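Local atomic coordinates of phage terminase large subunit (Thermus phage P7426, PDB entry 4ZNL), a protein that probably acts as the ATP-driven motor that packs viral DNA into empty capsids and as the endonuclease that cuts the genome, this chain being its ATPase domain. Residues L42-G47 and I182-G187; W69-T74 and V151-A156; L19-H24 and S49-V54. All blocks are in the same frame, centred on the assembly; numbering follows the deposited sequence.

Contact 1 of 3, residues L42-G47 and I182-G187; sequences LGRQSG and ISTPKG. With ADP (adenosine-5'-diphosphate), chain F; BEF (beryllium trifluoride ion), chain E.
With chi1 at -71°, T184 sets OG1 beside its own backbone N and opposite its carbonyl carbon, which carries the hydroxyl to L42 at the end of strand 37-42. There OG1 donates to L42 O over 2.8 Å, in the carbonyl plane, while L42 N gives a backbone bond of 3.0 Å to S183 O. The two bonds hold both the N-H and the C=O of L42 to S183 and T184, where each strand runs out into a loop. T184 CA also lies 3.3 Å from L42 O as a CA-H...O contact. Beyond L42 the chain turns through a type II beta turn from G43 to S46, inside which S46 OG donates in the carbonyl plane to G43 O. The turn and the residue after it point amides at the nucleotide: Q45 N bonds ADP O1B at 2.7 Å, and G47 N bonds ADP O2B at 2.7 Å. The R44 guanidinium lies with one face over F2 of beryllium trifluoride, NH2 being 3.9 Å from that fluorine. The nest of amides round the beta-phosphate before helix 48-62 is the P-loop (Walker A) of a P-loop ATPase, here hydrogen-bonded at its start to the end of strand 178-183.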
loop_
_atom_site.group_PDB
_atom_site.type_symbol
_atom_site.label_atom_id
_atom_site.label_comp_id
_atom_site.label_asym_id
_atom_site.label_seq_id
_atom_site.Cartn_x
_atom_site.Cartn_y
_atom_site.Cartn_z
ATOM N N LEU A 42 7.674 -2.687 -7.789
ATOM C CA LEU A 42 7.190 -3.943 -8.360
ATOM C C LEU A 42 6.623 -3.757 -9.761
ATOM O O LEU A 42 6.118 -2.690 -10.107
ATOM C CB LEU A 42 6.118 -4.570 -7.463
ATOM C CG LEU A 42 6.384 -4.602 -5.952
ATOM C CD1 LEU A 42 5.206 -5.191 -5.198
ATOM C CD2 LEU A 42 7.628 -5.387 -5.645
ATOM N N GLY A 43 6.688 -4.820 -10.555
ATOM C CA GLY A 43 6.165 -4.816 -11.903
ATOM C C GLY A 43 4.648 -4.787 -11.982
ATOM O O GLY A 43 3.963 -5.109 -11.010
ATOM N N ARG A 44 4.143 -4.380 -13.146
ATOM C CA ARG A 44 2.714 -4.431 -13.481
ATOM C C ARG A 44 2.068 -5.754 -13.108
ATOM O O ARG A 44 2.650 -6.818 -13.325
ATOM C CB ARG A 44 2.489 -4.226 -14.989
ATOM C CG ARG A 44 2.428 -2.808 -15.471
ATOM C CD ARG A 44 1.877 -2.756 -16.905
ATOM N NE ARG A 44 0.421 -2.625 -16.933
ATOM C CZ ARG A 44 -0.443 -3.629 -17.086
ATOM N NH1 ARG A 44 -0.029 -4.883 -17.239
ATOM N NH2 ARG A 44 -1.744 -3.370 -17.091
ATOM N N GLN A 45 0.854 -5.668 -12.573
ATOM C CA GLN A 45 0.038 -6.838 -12.249
ATOM C C GLN A 45 0.706 -7.791 -11.261
ATOM O O GLN A 45 0.416 -8.983 -11.255
ATOM C CB GLN A 45 -0.332 -7.589 -13.538
ATOM C CG GLN A 45 -1.328 -6.842 -14.398
ATOM C CD GLN A 45 -2.706 -6.802 -13.770
ATOM O OE1 GLN A 45 -3.248 -5.735 -13.486
ATOM N NE2 GLN A 45 -3.276 -7.967 -13.541
ATOM N N SER A 46 1.573 -7.262 -10.404
ATOM C CA SER A 46 2.289 -8.084 -9.429
ATOM C C SER A 46 1.507 -8.233 -8.111
ATOM O O SER A 46 1.795 -9.126 -7.305
ATOM C CB SER A 46 3.671 -7.480 -9.145
ATOM O OG SER A 46 3.550 -6.131 -8.749
ATOM N N GLY A 47 0.526 -7.356 -7.898
ATOM C CA GLY A 47 -0.240 -7.341 -6.664
ATOM C C GLY A 47 0.073 -6.151 -5.773
ATOM O O GLY A 47 -0.005 -6.237 -4.538
ATOM N N ILE A 182 4.411 2.360 -2.857
ATOM C CA ILE A 182 4.477 1.241 -3.792
ATOM C C ILE A 182 4.162 1.663 -5.222
ATOM O O ILE A 182 3.244 2.452 -5.466
ATOM C CB ILE A 182 3.505 0.128 -3.355
ATOM C CG1 ILE A 182 2.059 0.596 -3.518
ATOM C CG2 ILE A 182 3.767 -0.220 -1.910
ATOM C CD1 ILE A 182 1.024 -0.307 -2.904
ATOM N N SER A 183 4.913 1.126 -6.177
ATOM C CA SER A 183 4.801 1.588 -7.557
ATOM C C SER A 183 5.564 0.725 -8.552
ATOM O O SER A 183 6.524 0.043 -8.203
ATOM C CB SER A 183 5.317 3.025 -7.671
ATOM O OG SER A 183 4.798 3.673 -8.822
ATOM N N THR A 184 5.112 0.761 -9.796
ATOM C CA THR A 184 5.977 0.474 -10.927
ATOM C C THR A 184 6.806 1.742 -11.137
ATOM O O THR A 184 6.282 2.848 -11.043
ATOM C CB THR A 184 5.155 0.090 -12.176
ATOM O OG1 THR A 184 4.573 -1.202 -11.967
ATOM C CG2 THR A 184 6.015 0.040 -13.442
ATOM N N PRO A 185 8.112 1.596 -11.385
ATOM C CA PRO A 185 8.966 2.787 -11.439
ATOM C C PRO A 185 8.715 3.682 -12.653
ATOM O O PRO A 185 8.183 3.195 -13.655
ATOM C CB PRO A 185 10.374 2.198 -11.499
ATOM C CG PRO A 185 10.194 0.863 -12.133
ATOM C CD PRO A 185 8.877 0.362 -11.630
ATOM N N LYS A 186 9.081 4.961 -12.537
ATOM C CA LYS A 186 9.048 5.909 -13.654
ATOM C C LYS A 186 10.341 6.715 -13.683
ATOM O O LYS A 186 10.350 7.914 -13.419
ATOM C CB LYS A 186 7.837 6.852 -13.545
ATOM C CG LYS A 186 6.714 6.517 -14.489
ATOM C CD LYS A 186 5.826 5.479 -13.902
ATOM C CE LYS A 186 5.002 4.793 -14.971
ATOM N NZ LYS A 186 4.576 3.463 -14.492
ATOM N N GLY A 187 11.444 6.045 -13.981
ATOM C CA GLY A 187 12.715 6.725 -14.062
ATOM C C GLY A 187 13.296 7.112 -12.714
ATOM O O GLY A 187 12.889 6.610 -11.657
HETATM P PB ADP F . -1.084 -4.367 -9.674
HETATM O O1B ADP F . -0.734 -3.958 -11.154
HETATM O O2B ADP F . 0.188 -4.915 -9.093
HETATM O O3B ADP F . -1.611 -3.226 -8.811
HETATM P PA ADP F . -3.237 -5.885 -8.733
HETATM O O1A ADP F . -4.562 -5.218 -9.136
HETATM O O2A ADP F . -2.938 -5.557 -7.289
HETATM O O3A ADP F . -2.141 -5.489 -9.776
HETATM O "O5'" ADP F . -3.339 -7.434 -8.877
HETATM C "C5'" ADP F . -3.574 -7.961 -10.108
HETATM C "C4'" ADP F . -4.420 -9.199 -10.147
HETATM O "O4'" ADP F . -3.751 -10.232 -9.447
HETATM C "C3'" ADP F . -5.667 -8.970 -9.463
HETATM O "O3'" ADP F . -6.704 -9.686 -10.049
HETATM C "C2'" ADP F . -5.424 -9.453 -8.109
HETATM O "O2'" ADP F . -6.614 -9.892 -7.532
HETATM C "C1'" ADP F . -4.512 -10.562 -8.298
HETATM N N9 ADP F . -3.612 -10.779 -7.211
HETATM C C8 ADP F . -2.706 -9.938 -6.701
HETATM N N7 ADP F . -2.067 -10.576 -5.699
HETATM C C5 ADP F . -2.569 -11.847 -5.582
HETATM C C6 ADP F . -2.292 -12.964 -4.722
HETATM N N6 ADP F . -1.241 -12.893 -3.651
HETATM N N1 ADP F . -2.997 -14.094 -4.886
HETATM C C2 ADP F . -3.957 -14.185 -5.841
HETATM N N3 ADP F . -4.235 -13.164 -6.658
HETATM C C4 ADP F . -3.553 -11.981 -6.549
HETATM BE BE BEF E . -1.286 -2.490 -11.921
HETATM F F1 BEF E . -0.054 -1.739 -12.398
HETATM F F2 BEF E . -2.159 -2.968 -13.211
HETATM F F3 BEF E . -2.052 -1.578 -10.887
#

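Contact 2 of 3, residues W69-T74 and V151-A156; sequences WIIAPT and VILDEA
W69-A72 and V151-D154 run side by side as parallel strands at the centre of the P-loop ATPase sheet, the second carrying the predicted Walker B motif. Three backbone hydrogen bonds set the pairing: I152 N to W69 O, I71 N to I152 O at 2.8 Å, and D154 N to I71 O. Three CA-H...O contacts accompany them, the shortest from I70 CA to I152 O at 3.2 Å. Apolar contacts fall on both faces. On one, I70 CG1 meets I152 CB at 3.9 Å facing helix 48-62, and I70 CG2 lies alongside D154 CB. On the other, I71 CD1 swings back across the strands, through an unusual chi2 of 91°, to touch V151 CB at 4.0 Å and L153 CD1. Polar groups gather at D154 and E155. D154 holds CG anti to the backbone N (chi1 -164°), which turns the carboxylate toward S49, a magnesium ligand whose OG bonds OD2, making D154 a second-shell residue here. E155, the predicted ATPase catalytic residue, has OE1 bonded to T184 N and touches beryllium trifluoride. The P73 ring crosses the base of the E155 side chain, its CG 3.8 Å from E155 CB and its CD 3.3 Å from D154 O.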
loop_
_atom_site.group_PDB
_atom_site.type_symbol
_atom_site.label_atom_id
_atom_site.label_comp_id
_atom_site.label_asym_id
_atom_site.label_seq_id
_atom_site.Cartn_x
_atom_site.Cartn_y
_atom_site.Cartn_z
ATOM N N TRP A 69 -5.146 6.546 4.875
ATOM C CA TRP A 69 -5.534 6.690 3.484
ATOM C C TRP A 69 -4.747 5.783 2.549
ATOM O O TRP A 69 -3.581 5.464 2.810
ATOM C CB TRP A 69 -5.300 8.119 3.002
ATOM C CG TRP A 69 -6.019 9.219 3.693
ATOM C CD1 TRP A 69 -7.092 9.130 4.525
ATOM C CD2 TRP A 69 -5.701 10.606 3.588
ATOM N NE1 TRP A 69 -7.466 10.388 4.944
ATOM C CE2 TRP A 69 -6.625 11.312 4.377
ATOM C CE3 TRP A 69 -4.714 11.320 2.904
ATOM C CZ2 TRP A 69 -6.591 12.711 4.506
ATOM C CZ3 TRP A 69 -4.687 12.712 3.025
ATOM C CH2 TRP A 69 -5.616 13.384 3.820
ATOM N N ILE A 70 -5.381 5.406 1.440
ATOM C CA ILE A 70 -4.643 5.047 0.233
ATOM C C ILE A 70 -4.786 6.232 -0.698
ATOM O O ILE A 70 -5.900 6.720 -0.920
ATOM C CB ILE A 70 -5.151 3.763 -0.463
ATOM C CG1 ILE A 70 -4.898 2.542 0.420
ATOM C CG2 ILE A 70 -4.425 3.562 -1.804
ATOM C CD1 ILE A 70 -5.517 1.266 -0.069
ATOM N N ILE A 71 -3.648 6.723 -1.189
ATOM C CA ILE A 71 -3.623 7.781 -2.185
ATOM C C ILE A 71 -3.147 7.191 -3.495
ATOM O O ILE A 71 -2.112 6.527 -3.542
ATOM C CB ILE A 71 -2.695 8.943 -1.801
ATOM C CG1 ILE A 71 -2.997 9.459 -0.396
ATOM C CG2 ILE A 71 -2.833 10.077 -2.806
ATOM C CD1 ILE A 71 -2.196 8.784 0.673
ATOM N N ALA A 72 -3.908 7.435 -4.555
ATOM C CA ALA A 72 -3.521 7.031 -5.897
ATOM C C ALA A 72 -3.332 8.287 -6.749
ATOM O O ALA A 72 -3.690 9.379 -6.313
ATOM C CB ALA A 72 -4.574 6.104 -6.498
ATOM N N PRO A 73 -2.758 8.142 -7.958
ATOM C CA PRO A 73 -2.516 9.316 -8.807
ATOM C C PRO A 73 -3.782 10.003 -9.310
ATOM O O PRO A 73 -3.802 11.233 -9.394
ATOM C CB PRO A 73 -1.717 8.739 -9.986
ATOM C CG PRO A 73 -1.065 7.503 -9.423
ATOM C CD PRO A 73 -2.116 6.935 -8.510
ATOM N N THR A 74 -4.807 9.230 -9.650
ATOM C CA THR A 74 -6.038 9.800 -10.187
ATOM C C THR A 74 -7.254 9.347 -9.406
ATOM O O THR A 74 -7.253 8.283 -8.779
ATOM C CB THR A 74 -6.259 9.422 -11.662
ATOM O OG1 THR A 74 -6.448 8.004 -11.771
ATOM C CG2 THR A 74 -5.078 9.869 -12.517
ATOM N N VAL A 151 -0.337 6.079 5.831
ATOM C CA VAL A 151 -0.689 6.347 4.445
ATOM C C VAL A 151 -0.062 5.290 3.560
ATOM O O VAL A 151 1.007 4.751 3.851
ATOM C CB VAL A 151 -0.247 7.750 3.989
ATOM C CG1 VAL A 151 -1.038 8.827 4.753
ATOM C CG2 VAL A 151 1.244 7.913 4.183
ATOM N N ILE A 152 -0.778 4.973 2.494
ATOM C CA ILE A 152 -0.311 4.062 1.473
ATOM C C ILE A 152 -0.398 4.833 0.170
ATOM O O ILE A 152 -1.468 5.331 -0.168
ATOM C CB ILE A 152 -1.169 2.789 1.425
ATOM C CG1 ILE A 152 -1.074 2.031 2.748
ATOM C CG2 ILE A 152 -0.787 1.891 0.254
ATOM C CD1 ILE A 152 -2.314 1.151 3.035
ATOM N N LEU A 153 0.724 4.966 -0.539
ATOM C CA LEU A 153 0.730 5.585 -1.872
ATOM C C LEU A 153 0.828 4.504 -2.937
ATOM O O LEU A 153 1.835 3.815 -3.032
ATOM C CB LEU A 153 1.879 6.570 -2.038
ATOM C CG LEU A 153 1.771 7.907 -1.314
ATOM C CD1 LEU A 153 1.860 7.706 0.187
ATOM C CD2 LEU A 153 2.855 8.847 -1.813
ATOM N N ASP A 154 -0.239 4.352 -3.717
ATOM C CA ASP A 154 -0.303 3.371 -4.800
ATOM C C ASP A 154 0.100 4.064 -6.113
ATOM O O ASP A 154 -0.279 5.209 -6.358
ATOM C CB ASP A 154 -1.717 2.769 -4.871
ATOM C CG ASP A 154 -1.774 1.487 -5.689
ATOM O OD1 ASP A 154 -0.704 0.948 -6.043
ATOM O OD2 ASP A 154 -2.892 1.012 -5.968
ATOM N N GLU A 155 0.888 3.373 -6.931
ATOM C CA GLU A 155 1.596 3.956 -8.082
ATOM C C GLU A 155 2.263 5.279 -7.719
ATOM O O GLU A 155 2.108 6.308 -8.402
ATOM C CB GLU A 155 0.655 4.142 -9.268
ATOM C CG GLU A 155 0.113 2.836 -9.844
ATOM C CD GLU A 155 1.192 1.769 -10.054
ATOM O OE1 GLU A 155 2.345 2.096 -10.411
ATOM O OE2 GLU A 155 0.878 0.583 -9.854
ATOM N N ALA A 156 3.022 5.230 -6.638
ATOM C CA ALA A 156 3.688 6.407 -6.097
ATOM C C ALA A 156 4.540 7.158 -7.120
ATOM O O ALA A 156 4.648 8.375 -7.045
ATOM C CB ALA A 156 4.545 5.999 -4.913
#

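Contact 3 of 3, residues L19-H24 and S49-V54; sequences LGYKPH and SEAASV. With MG (magnesium ion), chain D; ADP (adenosine-5'-diphosphate), chain F.
The adenine end of the nucleotide site and the first turns of the P-loop helix meet here, where the loop L19-H24 lies against S49-V54. Y21 carries most of the contact: with its CG anti to the backbone N (chi1 171°), the ring reaches the helix and takes V54 CG2 over its centre, a CH-pi contact of 3.6 Å to the centroid. V54 CG1, on the same side of the ring but displaced outward, comes 3.7 Å from Y21 CE2, and P23 CD lies over the opposite face. E50 runs alongside the ring in the opposite sense, its CG 3.8 Å from Y21 CE1. L19 CD1 adds an apolar touch to V54 CG2. Both segments hold ADP: N6 donates nearly straight (168°) to K22 O at 2.8 Å and sits over one face of the H24 ring, while E50 N bonds O2A at 2.8 Å. S49 N bonds O3B, and S49 OG binds magnesium at 2.0 Å beside that oxygen and three waters. Y21 OH bonds H31 of helix 25-32, F16 of helix 13-18 meets the Y21 ring, and R84 and K88 of helix 75-94 form salt bridges with the E50 carboxylate, placing helix 48-62 among all three.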
loop_
_atom_site.group_PDB
_atom_site.type_symbol
_atom_site.label_atom_id
_atom_site.label_comp_id
_atom_site.label_asym_id
_atom_site.label_seq_id
_atom_site.Cartn_x
_atom_site.Cartn_y
_atom_site.Cartn_z
ATOM N N LEU A 19 -8.976 -13.449 5.263
ATOM C CA LEU A 19 -9.272 -12.637 4.088
ATOM C C LEU A 19 -9.308 -13.467 2.801
ATOM O O LEU A 19 -9.628 -12.946 1.733
ATOM C CB LEU A 19 -8.230 -11.524 3.932
ATOM C CG LEU A 19 -8.430 -10.170 4.625
ATOM C CD1 LEU A 19 -7.317 -9.211 4.206
ATOM C CD2 LEU A 19 -9.776 -9.546 4.322
ATOM N N GLY A 20 -8.965 -14.747 2.894
ATOM C CA GLY A 20 -8.841 -15.571 1.704
ATOM C C GLY A 20 -7.718 -15.054 0.823
ATOM O O GLY A 20 -7.783 -15.128 -0.406
ATOM N N TYR A 21 -6.686 -14.524 1.475
ATOM C CA TYR A 21 -5.552 -13.901 0.804
ATOM C C TYR A 21 -4.297 -14.742 0.998
ATOM O O TYR A 21 -3.903 -15.031 2.121
ATOM C CB TYR A 21 -5.361 -12.486 1.359
ATOM C CG TYR A 21 -4.117 -11.732 0.943
ATOM C CD1 TYR A 21 -3.899 -11.358 -0.377
ATOM C CD2 TYR A 21 -3.189 -11.333 1.898
ATOM C CE1 TYR A 21 -2.769 -10.626 -0.735
ATOM C CE2 TYR A 21 -2.067 -10.619 1.554
ATOM C CZ TYR A 21 -1.857 -10.265 0.243
ATOM O OH TYR A 21 -0.735 -9.532 -0.073
ATOM N N LYS A 22 -3.690 -15.146 -0.110
ATOM C CA LYS A 22 -2.445 -15.908 -0.088
ATOM C C LYS A 22 -1.323 -15.073 -0.695
ATOM O O LYS A 22 -1.120 -15.102 -1.908
ATOM C CB LYS A 22 -2.596 -17.225 -0.855
ATOM C CG LYS A 22 -3.174 -18.373 -0.044
ATOM C CD LYS A 22 -4.640 -18.629 -0.354
ATOM C CE LYS A 22 -5.061 -20.018 0.127
ATOM N NZ LYS A 22 -6.450 -20.378 -0.279
ATOM N N PRO A 23 -0.594 -14.315 0.140
ATOM C CA PRO A 23 0.448 -13.442 -0.417
ATOM C C PRO A 23 1.628 -14.180 -1.062
ATOM O O PRO A 23 2.077 -15.197 -0.533
ATOM C CB PRO A 23 0.925 -12.649 0.805
ATOM C CG PRO A 23 0.504 -13.443 1.973
ATOM C CD PRO A 23 -0.745 -14.137 1.593
ATOM N N HIS A 24 2.111 -13.651 -2.185
ATOM C CA HIS A 24 3.371 -14.084 -2.790
ATOM C C HIS A 24 4.492 -13.801 -1.810
ATOM O O HIS A 24 4.301 -13.047 -0.863
ATOM C CB HIS A 24 3.665 -13.343 -4.100
ATOM C CG HIS A 24 2.530 -13.332 -5.071
ATOM N ND1 HIS A 24 2.013 -14.481 -5.629
ATOM C CD2 HIS A 24 1.832 -12.304 -5.607
ATOM C CE1 HIS A 24 1.033 -14.163 -6.455
ATOM N NE2 HIS A 24 0.902 -12.847 -6.462
ATOM N N SER A 49 -1.626 -3.163 -5.797
ATOM C CA SER A 49 -2.875 -2.619 -5.296
ATOM C C SER A 49 -3.501 -3.598 -4.320
ATOM O O SER A 49 -4.121 -3.195 -3.343
ATOM C CB SER A 49 -3.818 -2.312 -6.456
ATOM O OG SER A 49 -3.311 -1.235 -7.221
ATOM N N GLU A 50 -3.313 -4.889 -4.579
ATOM C CA GLU A 50 -3.834 -5.910 -3.690
ATOM C C GLU A 50 -3.186 -5.776 -2.311
ATOM O O GLU A 50 -3.872 -5.767 -1.288
ATOM C CB GLU A 50 -3.585 -7.307 -4.271
ATOM C CG GLU A 50 -4.227 -8.430 -3.481
ATOM C CD GLU A 50 -5.743 -8.457 -3.606
ATOM O OE1 GLU A 50 -6.292 -7.796 -4.513
ATOM O OE2 GLU A 50 -6.385 -9.142 -2.786
ATOM N N ALA A 51 -1.861 -5.678 -2.285
ATOM C CA ALA A 51 -1.135 -5.552 -1.032
ATOM C C ALA A 51 -1.535 -4.272 -0.290
ATOM O O ALA A 51 -1.658 -4.258 0.944
ATOM C CB ALA A 51 0.369 -5.574 -1.289
ATOM N N ALA A 52 -1.744 -3.199 -1.049
ATOM C CA ALA A 52 -2.191 -1.936 -0.479
ATOM C C ALA A 52 -3.524 -2.105 0.235
ATOM O O ALA A 52 -3.708 -1.632 1.360
ATOM C CB ALA A 52 -2.311 -0.881 -1.560
ATOM N N SER A 53 -4.459 -2.783 -0.425
ATOM C CA SER A 53 -5.793 -2.949 0.122
ATOM C C SER A 53 -5.733 -3.787 1.392
ATOM O O SER A 53 -6.445 -3.510 2.356
ATOM C CB SER A 53 -6.725 -3.604 -0.903
ATOM O OG SER A 53 -6.316 -4.933 -1.165
ATOM N N VAL A 54 -4.868 -4.796 1.398
ATOM C CA VAL A 54 -4.753 -5.693 2.542
ATOM C C VAL A 54 -4.187 -4.928 3.746
ATOM O O VAL A 54 -4.682 -5.059 4.867
ATOM C CB VAL A 54 -3.883 -6.935 2.192
ATOM C CG1 VAL A 54 -3.453 -7.714 3.441
ATOM C CG2 VAL A 54 -4.661 -7.861 1.256
HETATM MG MG MG D . -2.603 -1.399 -9.086
HETATM P PB ADP F . -1.084 -4.367 -9.674
HETATM O O1B ADP F . -0.734 -3.958 -11.154
HETATM O O2B ADP F . 0.188 -4.915 -9.093
HETATM O O3B ADP F . -1.611 -3.226 -8.811
HETATM P PA ADP F . -3.237 -5.885 -8.733
HETATM O O1A ADP F . -4.562 -5.218 -9.136
HETATM O O2A ADP F . -2.938 -5.557 -7.289
HETATM O O3A ADP F . -2.141 -5.489 -9.776
HETATM O "O5'" ADP F . -3.339 -7.434 -8.877
HETATM C "C5'" ADP F . -3.574 -7.961 -10.108
HETATM C "C4'" ADP F . -4.420 -9.199 -10.147
HETATM O "O4'" ADP F . -3.751 -10.232 -9.447
HETATM C "C3'" ADP F . -5.667 -8.970 -9.463
HETATM O "O3'" ADP F . -6.704 -9.686 -10.049
HETATM C "C2'" ADP F . -5.424 -9.453 -8.109
HETATM O "O2'" ADP F . -6.614 -9.892 -7.532
HETATM C "C1'" ADP F . -4.512 -10.562 -8.298
HETATM N N9 ADP F . -3.612 -10.779 -7.211
HETATM C C8 ADP F . -2.706 -9.938 -6.701
HETATM N N7 ADP F . -2.067 -10.576 -5.699
HETATM C C5 ADP F . -2.569 -11.847 -5.582
HETATM C C6 ADP F . -2.292 -12.964 -4.722
HETATM N N6 ADP F . -1.241 -12.893 -3.651
HETATM N N1 ADP F . -2.997 -14.094 -4.886
HETATM C C2 ADP F . -3.957 -14.185 -5.841
HETATM N N3 ADP F . -4.235 -13.164 -6.658
HETATM C C4 ADP F . -3.553 -11.981 -6.549
HETATM O O HOH W 1 -3.538 0.502 -9.964
HETATM O O HOH W 2 -4.281 -2.332 -9.702
HETATM O O HOH W 3 -0.870 -0.346 -8.512
#

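The three contacts surround one nucleotide site, their centres about 13 to 16 Å apart. Strands 67-72, 150-154, 178-183 and 37-42 are successive neighbours in the sheet, so contact 2 joins the first pair, contact 1 the last, and I182 N bonded to L153 O at 3.0 Å connects the two. Contact 3 lies on helix 48-62, which follows the P-loop of contact 1 and packs on the sheet through A52. Along the chain, contact 2 is nested within the loop closed by contact 1, contact 3 comes before contact 2, and contacts 1 and 3 interleave. Groups that bind adenine, phosphates and magnesium, with the predicted catalytic residue, thus come together from distant parts of the sequence in one ATPase domain.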